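Local coordinates for protein putative transcriptional regulator (TetR/AcrR family) (Acinetobacter sp., PDB 3KNW) that probably binds DNA as a TetR/AcrR-type transcriptional regulator, with target genes and any ligand unknown, at residues Glu13-His18 / Ser44-Gly49; Thr85-Lys90 / Ile147-Gln152; Arg138-Met143 / Val168-Tyr173. All blocks are in the same frame, centred on the assembly; numbering follows the deposited sequence.

Contact 1 of 3, residues Glu13-His18 / Ser44-Gly49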
ATOM      1  N   GLU A  13     -32.594  -6.767   9.960  1.00 26.83           N
ATOM      2  CA  GLU A  13     -31.662  -5.999   9.150  1.00 27.42           C
ATOM      3  C   GLU A  13     -30.516  -5.448  10.026  1.00 26.99           C
ATOM      4  O   GLU A  13     -29.349  -5.403   9.612  1.00 27.34           O
ATOM      5  CB  GLU A  13     -32.358  -4.898   8.333  1.00 27.91           C
ATOM      6  CG  GLU A  13     -31.394  -4.167   7.331  1.00 29.22           C
ATOM      7  CD  GLU A  13     -30.623  -5.121   6.366  1.00 31.10           C
ATOM      8  OE1 GLU A  13     -31.221  -6.105   5.857  1.00 30.05           O
ATOM      9  OE2 GLU A  13     -29.414  -4.862   6.103  1.00 32.95           O
ATOM     10  N   ALA A  14     -30.845  -5.074  11.248  1.00 26.50           N
ATOM     11  CA  ALA A  14     -29.845  -4.585  12.179  1.00 26.43           C
ATOM     12  C   ALA A  14     -28.935  -5.727  12.612  1.00 25.82           C
ATOM     13  O   ALA A  14     -27.746  -5.528  12.827  1.00 27.13           O
ATOM     14  CB  ALA A  14     -30.515  -3.868  13.395  1.00 26.11           C
ATOM     15  N   LYS A  15     -29.474  -6.935  12.702  1.00 25.00           N
ATOM     16  CA  LYS A  15     -28.645  -8.123  12.969  1.00 23.73           C
ATOM     17  C   LYS A  15     -27.683  -8.377  11.796  1.00 22.77           C
ATOM     18  O   LYS A  15     -26.473  -8.486  11.974  1.00 21.91           O
ATOM     19  CB  LYS A  15     -29.514  -9.349  13.217  1.00 22.90           C
ATOM     20  CG  LYS A  15     -28.738 -10.523  13.770  1.00 23.74           C
ATOM     21  CD  LYS A  15     -29.530 -11.821  13.635  1.00 24.18           C
ATOM     22  CE  LYS A  15     -29.168 -12.861  14.696  1.00 23.17           C
ATOM     23  NZ  LYS A  15     -30.217 -13.947  14.733  1.00 24.04           N
ATOM     24  N   ARG A  16     -28.238  -8.451  10.600  1.00 21.67           N
ATOM     25  CA  ARG A  16     -27.421  -8.567   9.423  1.00 21.35           C
ATOM     26  C   ARG A  16     -26.266  -7.551   9.486  1.00 21.51           C
ATOM     27  O   ARG A  16     -25.117  -7.918   9.224  1.00 20.36           O
ATOM     28  CB  ARG A  16     -28.263  -8.333   8.186  1.00 21.06           C
ATOM     29  CG  ARG A  16     -27.585  -8.676   6.900  1.00 20.20           C
ATOM     30  CD  ARG A  16     -28.547  -8.468   5.728  1.00 19.60           C
ATOM     31  NE  ARG A  16     -27.897  -8.724   4.448  1.00 21.59           N
ATOM     32  CZ  ARG A  16     -27.130  -7.848   3.784  1.00 21.14           C
ATOM     33  NH1 ARG A  16     -26.579  -8.196   2.625  1.00 19.38           N
ATOM     34  NH2 ARG A  16     -26.913  -6.627   4.267  1.00 21.01           N
ATOM     35  N   GLN A  17     -26.575  -6.298   9.863  1.00 21.59           N
ATOM     36  CA  GLN A  17     -25.568  -5.215   9.919  1.00 21.63           C
ATOM     37  C   GLN A  17     -24.565  -5.463  10.998  1.00 21.02           C
ATOM     38  O   GLN A  17     -23.370  -5.186  10.830  1.00 20.72           O
ATOM     39  CB  GLN A  17     -26.189  -3.843  10.222  1.00 22.37           C
ATOM     40  CG  GLN A  17     -27.231  -3.306   9.209  1.00 24.01           C
ATOM     41  CD  GLN A  17     -26.716  -3.249   7.787  1.00 25.78           C
ATOM     42  OE1 GLN A  17     -25.501  -3.132   7.550  1.00 27.43           O
ATOM     43  NE2 GLN A  17     -27.638  -3.357   6.826  1.00 24.45           N
ATOM     44  N   HIS A  18     -25.050  -5.961  12.131  1.00 20.46           N
ATOM     45  CA  HIS A  18     -24.137  -6.315  13.214  1.00 19.91           C
ATOM     46  C   HIS A  18     -23.106  -7.322  12.746  1.00 18.49           C
ATOM     47  O   HIS A  18     -21.916  -7.158  13.003  1.00 17.52           O
ATOM     48  CB  HIS A  18     -24.857  -6.887  14.432  1.00 20.17           C
ATOM     49  CG  HIS A  18     -23.914  -7.279  15.525  1.00 21.15           C
ATOM     50  ND1 HIS A  18     -23.339  -6.355  16.370  1.00 22.94           N
ATOM     51  CD2 HIS A  18     -23.395  -8.483  15.868  1.00 22.05           C
ATOM     52  CE1 HIS A  18     -22.525  -6.979  17.204  1.00 24.25           C
ATOM     53  NE2 HIS A  18     -22.536  -8.270  16.917  1.00 22.19           N
ATOM     54  N   SER A  44     -18.897 -12.208  16.380  1.00 38.77           N
ATOM     55  CA  SER A  44     -20.209 -11.593  16.274  1.00 37.86           C
ATOM     56  C   SER A  44     -21.106 -11.945  17.446  1.00 37.37           C
ATOM     57  O   SER A  44     -21.960 -11.145  17.800  1.00 37.27           O
ATOM     58  CB  SER A  44     -20.879 -12.005  14.960  1.00 37.89           C
ATOM     59  OG  SER A  44     -21.307 -13.364  14.982  1.00 37.99           O
ATOM     60  N   GLY A  45     -20.902 -13.135  18.036  1.00 36.50           N
ATOM     61  CA  GLY A  45     -21.794 -13.670  19.052  1.00 35.22           C
ATOM     62  C   GLY A  45     -22.948 -14.476  18.490  1.00 34.64           C
ATOM     63  O   GLY A  45     -23.782 -14.980  19.227  1.00 33.58           O
ATOM     64  N   VAL A  46     -22.997 -14.633  17.182  1.00 34.32           N
ATOM     65  CA  VAL A  46     -24.115 -15.303  16.561  1.00 34.58           C
ATOM     66  C   VAL A  46     -23.828 -16.790  16.392  1.00 35.12           C
ATOM     67  O   VAL A  46     -22.696 -17.155  16.068  1.00 34.90           O
ATOM     68  CB  VAL A  46     -24.385 -14.665  15.200  1.00 35.16           C
ATOM     69  CG1 VAL A  46     -25.481 -15.382  14.481  1.00 35.13           C
ATOM     70  CG2 VAL A  46     -24.745 -13.192  15.387  1.00 34.06           C
ATOM     71  N   PRO A  47     -24.838 -17.672  16.637  1.00 35.51           N
ATOM     72  CA  PRO A  47     -24.646 -19.108  16.350  1.00 35.56           C
ATOM     73  C   PRO A  47     -24.487 -19.304  14.851  1.00 35.84           C
ATOM     74  O   PRO A  47     -24.855 -18.379  14.099  1.00 36.33           O
ATOM     75  CB  PRO A  47     -25.940 -19.777  16.856  1.00 35.70           C
ATOM     76  CG  PRO A  47     -26.938 -18.681  17.052  1.00 36.11           C
ATOM     77  CD  PRO A  47     -26.158 -17.386  17.232  1.00 36.00           C
ATOM     78  N   LYS A  48     -23.939 -20.452  14.410  1.00 35.19           N
ATOM     79  CA  LYS A  48     -23.724 -20.687  12.967  1.00 34.38           C
ATOM     80  C   LYS A  48     -25.030 -20.771  12.202  1.00 33.49           C
ATOM     81  O   LYS A  48     -25.129 -20.240  11.091  1.00 32.87           O
ATOM     82  CB  LYS A  48     -22.925 -21.955  12.688  1.00 35.00           C
ATOM     83  CG  LYS A  48     -23.498 -23.236  13.296  1.00 37.17           C
ATOM     84  CD  LYS A  48     -23.028 -24.477  12.541  1.00 39.82           C
ATOM     85  CE  LYS A  48     -21.508 -24.542  12.387  1.00 41.39           C
ATOM     86  NZ  LYS A  48     -21.080 -25.914  11.900  1.00 43.37           N
ATOM     87  N   GLY A  49     -26.030 -21.429  12.793  1.00 32.39           N
ATOM     88  CA  GLY A  49     -27.297 -21.642  12.119  1.00 31.83           C
ATOM     89  C   GLY A  49     -27.913 -20.327  11.705  1.00 31.45           C
ATOM     90  O   GLY A  49     -28.458 -20.195  10.608  1.00 31.88           O
TER
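His-18 and Ser-44 bring the two backbones closest together, with 7.3 Å between their CA atoms; a turn earlier on the helix, Lys-15 CA lies 9.2 Å from Val-46 CA. Residues 13-18 are the first turns of helix 13-30. Residues 44-49 run from the last residue of helix 37-44 through a short turn into helix 48-54: Gly-45 leaves helical geometry with positive phi, and Pro-47 takes the N-cap position. The turn is held from within by an ST turn, in which Ser-44 OG accepts from Val-46 N at 3.1 Å; the same hydroxyl is also hydrogen-bonded to Leu-41 O. The polar link across the gap is a single hydrogen bond from His-18 NE2 to Ser-44 O, 3.1 Å long and moderately bent (142° at the hydrogen). The imidazole reaches it because CG stands anti to the backbone N (chi1 179°), which swings the ring out toward the turn. The carbonyl oxygen sits at the ring's edge, near the ring plane, and the N-H meets one of its lone pairs in the carbonyl plane, so the two flat groups join at their rims without stacking. Ring atom CD2 also passes Ser-44 CB at 4.4 Å. One turn nearer the N-terminus, the extended Lys-15 chain brings CE within 4.5 Å of Val-46 CG1, a loose apolar touch, while its ammonium goes on to hydrogen-bond Ser-50 OG in helix 48-54. Val-46 also rests on Ile-19 of helix 13-30. The contact thus ties the first helix to the turn of a predicted helix-turn-helix motif, an arrangement characteristic of the three-helix DNA-binding domain of TetR-family regulators, in which helix 48-54 would be the recognition helix.

Contact 2 of 3, residues Thr85-Lys90 / Ile147-Gln152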
ATOM      1  N   THR A  85     -19.119  24.890   0.147  1.00 20.02           N
ATOM      2  CA  THR A  85     -17.723  25.323   0.125  1.00 18.50           C
ATOM      3  C   THR A  85     -17.103  25.020  -1.238  1.00 17.00           C
ATOM      4  O   THR A  85     -17.773  24.511  -2.141  1.00 16.87           O
ATOM      5  CB  THR A  85     -16.860  24.610   1.226  1.00 19.08           C
ATOM      6  OG1 THR A  85     -16.881  23.180   1.013  1.00 19.52           O
ATOM      7  CG2 THR A  85     -17.343  24.981   2.683  1.00 17.62           C
ATOM      8  N   SER A  86     -15.837  25.405  -1.374  1.00 14.96           N
ATOM      9  CA  SER A  86     -14.981  25.101  -2.506  1.00 13.55           C
ATOM     10  C   SER A  86     -14.900  23.616  -2.869  1.00 12.32           C
ATOM     11  O   SER A  86     -15.096  22.761  -2.025  1.00 12.34           O
ATOM     12  CB  SER A  86     -13.549  25.501  -2.161  1.00 13.32           C
ATOM     13  OG  SER A  86     -13.216  26.694  -2.773  1.00 12.76           O
ATOM     14  N   ALA A  87     -14.564  23.344  -4.133  1.00 10.60           N
ATOM     15  CA  ALA A  87     -14.132  22.018  -4.544  1.00  9.37           C
ATOM     16  C   ALA A  87     -12.831  21.724  -3.784  1.00  8.24           C
ATOM     17  O   ALA A  87     -12.658  20.635  -3.240  1.00  7.50           O
ATOM     18  CB  ALA A  87     -13.917  21.945  -6.102  1.00  8.46           C
ATOM     19  N   ARG A  88     -11.943  22.711  -3.734  1.00  6.97           N
ATOM     20  CA  ARG A  88     -10.662  22.539  -3.105  1.00  7.65           C
ATOM     21  C   ARG A  88     -10.760  22.154  -1.634  1.00  8.19           C
ATOM     22  O   ARG A  88     -10.115  21.181  -1.176  1.00  8.77           O
ATOM     23  CB  ARG A  88      -9.865  23.803  -3.226  1.00  7.90           C
ATOM     24  CG  ARG A  88      -8.656  23.781  -2.337  1.00 11.14           C
ATOM     25  CD  ARG A  88      -7.686  24.799  -2.825  1.00 12.73           C
ATOM     26  NE  ARG A  88      -6.442  24.719  -2.092  1.00 14.29           N
ATOM     27  CZ  ARG A  88      -5.260  25.025  -2.606  1.00 13.94           C
ATOM     28  NH1 ARG A  88      -5.161  25.438  -3.866  1.00 14.56           N
ATOM     29  NH2 ARG A  88      -4.170  24.909  -1.858  1.00 14.77           N
ATOM     30  N   ASP A  89     -11.562  22.903  -0.899  1.00  7.88           N
ATOM     31  CA  ASP A  89     -11.748  22.641   0.506  1.00  8.27           C
ATOM     32  C   ASP A  89     -12.486  21.347   0.671  1.00  7.53           C
ATOM     33  O   ASP A  89     -12.265  20.651   1.649  1.00  8.29           O
ATOM     34  CB  ASP A  89     -12.454  23.834   1.239  1.00  8.35           C
ATOM     35  CG  ASP A  89     -11.551  25.088   1.327  1.00 10.69           C
ATOM     36  OD1 ASP A  89     -10.429  25.097   0.739  1.00 13.73           O
ATOM     37  OD2 ASP A  89     -11.954  26.079   1.951  1.00 13.99           O
ATOM     38  N   LYS A  90     -13.363  20.992  -0.249  1.00  6.78           N
ATOM     39  CA  LYS A  90     -14.045  19.708  -0.082  1.00  6.70           C
ATOM     40  C   LYS A  90     -13.044  18.550  -0.145  1.00  6.95           C
ATOM     41  O   LYS A  90     -13.183  17.531   0.559  1.00  6.91           O
ATOM     42  CB  LYS A  90     -15.105  19.523  -1.156  1.00  7.25           C
ATOM     43  CG  LYS A  90     -16.497  20.103  -0.804  1.00  6.16           C
ATOM     44  CD  LYS A  90     -17.442  19.886  -1.949  1.00  5.03           C
ATOM     45  CE  LYS A  90     -18.481  21.041  -2.105  1.00  7.60           C
ATOM     46  NZ  LYS A  90     -18.935  21.140  -3.516  1.00  6.95           N
ATOM     47  N   ILE A 147     -11.945  17.575  -8.722  1.00 19.13           N
ATOM     48  CA  ILE A 147     -10.834  18.422  -9.155  1.00 19.37           C
ATOM     49  C   ILE A 147     -11.276  19.303 -10.336  1.00 21.25           C
ATOM     50  O   ILE A 147     -10.781  20.435 -10.532  1.00 20.93           O
ATOM     51  CB  ILE A 147      -9.586  17.604  -9.449  1.00 19.12           C
ATOM     52  CG1 ILE A 147      -9.054  16.998  -8.140  1.00 19.79           C
ATOM     53  CG2 ILE A 147      -8.486  18.456 -10.075  1.00 16.91           C
ATOM     54  CD1 ILE A 147      -8.098  15.816  -8.320  1.00 18.29           C
ATOM     55  N   ARG A 148     -12.198  18.787 -11.163  1.00 22.41           N
ATOM     56  CA  ARG A 148     -12.549  19.508 -12.381  1.00 22.45           C
ATOM     57  C   ARG A 148     -13.464  20.683 -11.985  1.00 21.33           C
ATOM     58  O   ARG A 148     -13.170  21.819 -12.338  1.00 20.51           O
ATOM     59  CB  ARG A 148     -13.120  18.593 -13.466  1.00 23.53           C
ATOM     60  CG  ARG A 148     -14.421  19.058 -14.062  1.00 27.09           C
ATOM     61  CD  ARG A 148     -14.453  18.999 -15.529  1.00 30.82           C
ATOM     62  NE  ARG A 148     -14.784  17.667 -16.011  1.00 36.28           N
ATOM     63  CZ  ARG A 148     -15.362  17.420 -17.200  1.00 37.89           C
ATOM     64  NH1 ARG A 148     -15.687  18.415 -18.014  1.00 38.54           N
ATOM     65  NH2 ARG A 148     -15.614  16.170 -17.582  1.00 37.70           N
ATOM     66  N   ILE A 149     -14.508  20.413 -11.200  1.00 20.51           N
ATOM     67  CA  ILE A 149     -15.293  21.473 -10.587  1.00 19.64           C
ATOM     68  C   ILE A 149     -14.374  22.529  -9.958  1.00 19.60           C
ATOM     69  O   ILE A 149     -14.578  23.702 -10.167  1.00 21.90           O
ATOM     70  CB  ILE A 149     -16.341  20.957  -9.582  1.00 19.60           C
ATOM     71  CG1 ILE A 149     -17.443  20.141 -10.288  1.00 19.24           C
ATOM     72  CG2 ILE A 149     -17.038  22.116  -8.894  1.00 18.42           C
ATOM     73  CD1 ILE A 149     -18.220  19.171  -9.341  1.00 18.71           C
ATOM     74  N   GLY A 150     -13.326  22.157  -9.268  1.00 19.23           N
ATOM     75  CA  GLY A 150     -12.458  23.159  -8.656  1.00 19.25           C
ATOM     76  C   GLY A 150     -11.644  23.990  -9.630  1.00 19.28           C
ATOM     77  O   GLY A 150     -11.286  25.134  -9.371  1.00 19.36           O
ATOM     78  N   GLN A 151     -11.312  23.400 -10.748  1.00 19.63           N
ATOM     79  CA  GLN A 151     -10.568  24.118 -11.744  1.00 20.15           C
ATOM     80  C   GLN A 151     -11.499  25.072 -12.506  1.00 20.15           C
ATOM     81  O   GLN A 151     -11.065  26.145 -12.899  1.00 19.60           O
ATOM     82  CB  GLN A 151      -9.878  23.123 -12.693  1.00 20.52           C
ATOM     83  CG  GLN A 151      -8.611  22.490 -12.081  1.00 20.46           C
ATOM     84  CD  GLN A 151      -8.043  21.370 -12.917  1.00 21.12           C
ATOM     85  OE1 GLN A 151      -6.841  21.323 -13.216  1.00 22.26           O
ATOM     86  NE2 GLN A 151      -8.893  20.451 -13.287  1.00 23.79           N
ATOM     87  N   GLN A 152     -12.757  24.667 -12.718  1.00 20.22           N
ATOM     88  CA  GLN A 152     -13.761  25.533 -13.356  1.00 20.85           C
ATOM     89  C   GLN A 152     -13.886  26.834 -12.549  1.00 20.36           C
ATOM     90  O   GLN A 152     -13.846  27.893 -13.140  1.00 19.74           O
ATOM     91  CB  GLN A 152     -15.170  24.907 -13.386  1.00 21.35           C
ATOM     92  CG  GLN A 152     -15.478  23.812 -14.393  1.00 23.30           C
ATOM     93  CD  GLN A 152     -16.816  23.068 -14.053  1.00 26.59           C
ATOM     94  OE1 GLN A 152     -17.759  23.662 -13.431  1.00 25.99           O
ATOM     95  NE2 GLN A 152     -16.892  21.766 -14.448  1.00 24.12           N
TER
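Ile-149 meets Ala-87 through its CG2 methyl, which lies anti to the backbone N while CG1 stands beside that N (chi1 -67°). The branch is thereby turned toward the start of helix 87-100, and CG2 comes to 4.2 Å from Ala-87 CB. Ala-87 has no side-chain torsion to adjust; the first residue of the helix after the N-cap Ser-86, it points its methyl toward helix 126-153. That methyl faces the backbone of Gly-150, so that alanine meets glycine at this point, and the CA atoms of Ala-87 and Gly-150 are 4.6 Å apart. The methyl-to-glycine spacing in the model is too short to be reliable, so the exact closeness is doubtful. Around it, Ala-87 also touches Glu-153, Lys-90 packs on Leu-146, and Arg-88 leads away to a salt bridge with Asp-201, the last modelled residue. The arrangement is a small-residue helix contact, alanine against glycine, joining the beginning of helix 87-100 to the last turns of helix 126-153 in the all-helical C-terminal domain of a TetR-family protein.

Contact 3 of 3, residues Arg138-Met143 / Val168-Tyr173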
ATOM      1  N   ARG A 138     -14.261   4.021  -8.848  1.00  9.63           N
ATOM      2  CA  ARG A 138     -15.249   5.053  -8.652  1.00 11.84           C
ATOM      3  C   ARG A 138     -14.779   6.230  -7.777  1.00 12.08           C
ATOM      4  O   ARG A 138     -15.093   7.392  -8.074  1.00 12.43           O
ATOM      5  CB  ARG A 138     -16.508   4.454  -8.077  1.00 12.42           C
ATOM      6  CG  ARG A 138     -17.457   3.950  -9.140  1.00 15.54           C
ATOM      7  CD  ARG A 138     -18.817   3.785  -8.516  1.00 19.54           C
ATOM      8  NE  ARG A 138     -18.941   2.609  -7.657  1.00 21.99           N
ATOM      9  CZ  ARG A 138     -19.792   2.520  -6.620  1.00 25.80           C
ATOM     10  NH1 ARG A 138     -19.864   1.391  -5.912  1.00 24.33           N
ATOM     11  NH2 ARG A 138     -20.561   3.564  -6.254  1.00 26.62           N
ATOM     12  N   LEU A 139     -14.041   5.920  -6.712  1.00 11.51           N
ATOM     13  CA  LEU A 139     -13.496   6.923  -5.843  1.00 11.89           C
ATOM     14  C   LEU A 139     -12.533   7.803  -6.593  1.00 11.88           C
ATOM     15  O   LEU A 139     -12.640   9.011  -6.563  1.00 13.49           O
ATOM     16  CB  LEU A 139     -12.870   6.277  -4.634  1.00 12.76           C
ATOM     17  CG  LEU A 139     -12.223   7.252  -3.669  1.00 15.08           C
ATOM     18  CD1 LEU A 139     -13.245   8.206  -3.087  1.00 14.79           C
ATOM     19  CD2 LEU A 139     -11.479   6.497  -2.591  1.00 13.45           C
ATOM     20  N   ILE A 140     -11.656   7.252  -7.380  1.00 12.77           N
ATOM     21  CA  ILE A 140     -10.717   8.119  -8.107  1.00 13.28           C
ATOM     22  C   ILE A 140     -11.520   9.065  -9.033  1.00 14.87           C
ATOM     23  O   ILE A 140     -11.184  10.220  -9.200  1.00 16.35           O
ATOM     24  CB  ILE A 140      -9.678   7.276  -8.876  1.00 13.25           C
ATOM     25  CG1 ILE A 140      -8.745   6.559  -7.859  1.00 15.11           C
ATOM     26  CG2 ILE A 140      -8.884   8.121  -9.822  1.00  6.74           C
ATOM     27  CD1 ILE A 140      -7.723   5.538  -8.526  1.00 13.55           C
ATOM     28  N   ALA A 141     -12.603   8.566  -9.592  1.00 15.57           N
ATOM     29  CA  ALA A 141     -13.408   9.306 -10.545  1.00 16.60           C
ATOM     30  C   ALA A 141     -14.231  10.416  -9.853  1.00 17.17           C
ATOM     31  O   ALA A 141     -14.336  11.496 -10.374  1.00 17.59           O
ATOM     32  CB  ALA A 141     -14.334   8.320 -11.364  1.00 14.13           C
ATOM     33  N   ARG A 142     -14.784  10.159  -8.670  1.00 18.99           N
ATOM     34  CA  ARG A 142     -15.337  11.247  -7.836  1.00 19.47           C
ATOM     35  C   ARG A 142     -14.255  12.294  -7.522  1.00 19.12           C
ATOM     36  O   ARG A 142     -14.496  13.454  -7.676  1.00 19.63           O
ATOM     37  CB  ARG A 142     -15.891  10.732  -6.500  1.00 20.54           C
ATOM     38  CG  ARG A 142     -17.070   9.803  -6.558  1.00 22.07           C
ATOM     39  CD  ARG A 142     -18.317  10.523  -6.875  1.00 26.50           C
ATOM     40  NE  ARG A 142     -18.905  11.314  -5.774  1.00 29.72           N
ATOM     41  CZ  ARG A 142     -19.536  10.802  -4.709  1.00 28.68           C
ATOM     42  NH1 ARG A 142     -20.053  11.616  -3.799  1.00 26.96           N
ATOM     43  NH2 ARG A 142     -19.629   9.485  -4.541  1.00 29.21           N
HETATM   44  N   MSE A 143     -13.065  11.905  -7.083  1.00 19.27           N
HETATM   45  CA  MSE A 143     -12.015  12.918  -6.898  1.00 20.04           C
HETATM   46  C   MSE A 143     -11.800  13.704  -8.192  1.00 19.72           C
HETATM   47  O   MSE A 143     -11.542  14.900  -8.166  1.00 19.62           O
HETATM   48  CB  MSE A 143     -10.689  12.340  -6.422  1.00 19.86           C
HETATM   49  CG  MSE A 143     -10.748  11.766  -5.008  1.00 23.15           C
HETATM   50 SE   MSE A 143      -9.078  10.886  -4.501  0.70 25.35          SE
HETATM   51  CE  MSE A 143      -9.920   9.285  -4.107  1.00 24.28           C
ATOM     52  N   VAL A 168      -2.566  10.643  -8.982  1.00 10.88           N
ATOM     53  CA  VAL A 168      -1.439  11.023  -8.272  1.00 11.44           C
ATOM     54  C   VAL A 168      -1.773  11.179  -6.796  1.00 10.86           C
ATOM     55  O   VAL A 168      -1.132  10.587  -5.912  1.00  9.21           O
ATOM     56  CB  VAL A 168      -0.939  12.351  -8.748  1.00 12.65           C
ATOM     57  CG1 VAL A 168       0.103  12.834  -7.706  1.00 14.12           C
ATOM     58  CG2 VAL A 168      -0.380  12.198 -10.137  1.00 11.27           C
ATOM     59  N   ILE A 169      -2.790  11.973  -6.527  1.00 10.45           N
ATOM     60  CA  ILE A 169      -3.160  12.207  -5.145  1.00 11.05           C
ATOM     61  C   ILE A 169      -3.544  10.882  -4.460  1.00 10.87           C
ATOM     62  O   ILE A 169      -2.987  10.525  -3.374  1.00 11.38           O
ATOM     63  CB  ILE A 169      -4.282  13.219  -5.039  1.00 11.20           C
ATOM     64  CG1 ILE A 169      -3.779  14.589  -5.398  1.00 12.84           C
ATOM     65  CG2 ILE A 169      -4.860  13.251  -3.654  1.00 12.57           C
ATOM     66  CD1 ILE A 169      -4.908  15.582  -5.536  1.00 14.78           C
ATOM     67  N   TYR A 170      -4.405  10.107  -5.111  1.00  9.69           N
ATOM     68  CA  TYR A 170      -4.828   8.882  -4.470  1.00 10.90           C
ATOM     69  C   TYR A 170      -3.666   7.863  -4.288  1.00 10.10           C
ATOM     70  O   TYR A 170      -3.578   7.191  -3.273  1.00 10.17           O
ATOM     71  CB  TYR A 170      -6.022   8.272  -5.182  1.00 10.45           C
ATOM     72  CG  TYR A 170      -6.621   7.121  -4.433  1.00 13.50           C
ATOM     73  CD1 TYR A 170      -7.547   7.321  -3.433  1.00 15.43           C
ATOM     74  CD2 TYR A 170      -6.293   5.829  -4.742  1.00 17.21           C
ATOM     75  CE1 TYR A 170      -8.139   6.240  -2.755  1.00 15.34           C
ATOM     76  CE2 TYR A 170      -6.883   4.750  -4.059  1.00 18.95           C
ATOM     77  CZ  TYR A 170      -7.820   4.973  -3.096  1.00 15.54           C
ATOM     78  OH  TYR A 170      -8.378   3.910  -2.426  1.00 19.84           O
ATOM     79  N   GLN A 171      -2.759   7.801  -5.238  1.00  9.88           N
ATOM     80  CA  GLN A 171      -1.641   6.898  -5.125  1.00  9.77           C
ATOM     81  C   GLN A 171      -0.731   7.310  -3.997  1.00  9.80           C
ATOM     82  O   GLN A 171      -0.335   6.470  -3.242  1.00 11.30           O
ATOM     83  CB  GLN A 171      -0.852   6.863  -6.408  1.00  9.66           C
ATOM     84  CG  GLN A 171      -1.507   5.991  -7.453  1.00  9.42           C
ATOM     85  CD  GLN A 171      -0.875   6.097  -8.807  1.00  7.41           C
ATOM     86  OE1 GLN A 171      -1.429   5.657  -9.783  1.00  7.29           O
ATOM     87  NE2 GLN A 171       0.275   6.678  -8.866  1.00  9.04           N
HETATM   88  N   MSE A 172      -0.421   8.594  -3.876  1.00  9.59           N
HETATM   89  CA  MSE A 172       0.436   9.125  -2.811  1.00  8.30           C
HETATM   90  C   MSE A 172      -0.151   8.930  -1.476  1.00  9.63           C
HETATM   91  O   MSE A 172       0.571   8.570  -0.547  1.00 10.35           O
HETATM   92  CB  MSE A 172       0.732  10.596  -3.023  1.00  8.38           C
HETATM   93  CG  MSE A 172       1.497  11.305  -1.869  1.00  8.76           C
HETATM   94 SE   MSE A 172       1.735  13.162  -2.402  0.70  3.64          SE
HETATM   95  CE  MSE A 172       0.028  13.843  -1.980  1.00  6.72           C
ATOM     96  N   TYR A 173      -1.475   9.059  -1.331  1.00  9.89           N
ATOM     97  CA  TYR A 173      -2.056   8.783  -0.006  1.00  8.02           C
ATOM     98  C   TYR A 173      -2.021   7.338   0.382  1.00  8.15           C
ATOM     99  O   TYR A 173      -1.697   7.025   1.518  1.00  8.18           O
ATOM    100  CB  TYR A 173      -3.459   9.357   0.146  1.00  8.57           C
ATOM    101  CG  TYR A 173      -3.393  10.821   0.489  1.00  8.62           C
ATOM    102  CD1 TYR A 173      -2.995  11.778  -0.460  1.00  9.68           C
ATOM    103  CD2 TYR A 173      -3.684  11.274   1.758  1.00 11.70           C
ATOM    104  CE1 TYR A 173      -2.963  13.129  -0.170  1.00  7.03           C
ATOM    105  CE2 TYR A 173      -3.636  12.660   2.044  1.00 10.51           C
ATOM    106  CZ  TYR A 173      -3.252  13.554   1.086  1.00  8.96           C
ATOM    107  OH  TYR A 173      -3.185  14.904   1.407  1.00 13.65           O
TER
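Tyr-170 is the bump of this contact, projecting from helix 162-183 into a hollow on helix 126-153, within the all-helical C-terminal domain of the TetR family. The hollow is built by Leu-139, Ile-140 and Met-143, one turn of the helix. The axes of the two short segments pass 10.5 Å apart with 127° between their directions, a separation that the Tyr-170 ring bridges. Tyr-170 spans it because CG is anti to the backbone N (chi1 -171°), carrying the ring straight out, and all three hollow residues cross it at about a right angle. Leu-139 and Met-143 lie along its CD1/CE1 side: Leu-139 CD2 sits 3.4 Å from Tyr-170 CE1, nearer the hydroxyl end, while the bent selenomethionine Met-143 lies nearer the ring's root. Its SE is 5.2 Å from the Tyr-170 ring centroid, an oblique Met-aromatic contact. Tyr-94 of helix 87-100 backs Leu-139 and Met-143. The other side of the hollow reaches the dimer partner, since Ile-140 also packs on Tyr-183 of the second subunit. Ile-140 closes that wall against the ring, its CG1 lying 4.0 Å from Tyr-170 CD2 and its CD1 4.1 Å from the same atom.

Overall arrangement
Contact 1 closes before the other two open and lies on the opposite side of the chain's centre from both, its centre about 41 Å from that of contact 2 and about 34 Å from that of contact 3. Contacts 2 and 3 are neighbours, with centres about 14 Å apart; both use helix 126-153, their segments alternate along the chain, and Ile-147 CD1 touches Ile-169 CD1 at 4.2 Å. Contact 1 therefore belongs to the presumed DNA-binding end, while contacts 2 and 3 join helices 87-100 and 162-183 to one long helix of the C-terminal domain. Contact 3 also borders the second subunit, consistent with the dimeric build of TetR-family regulators.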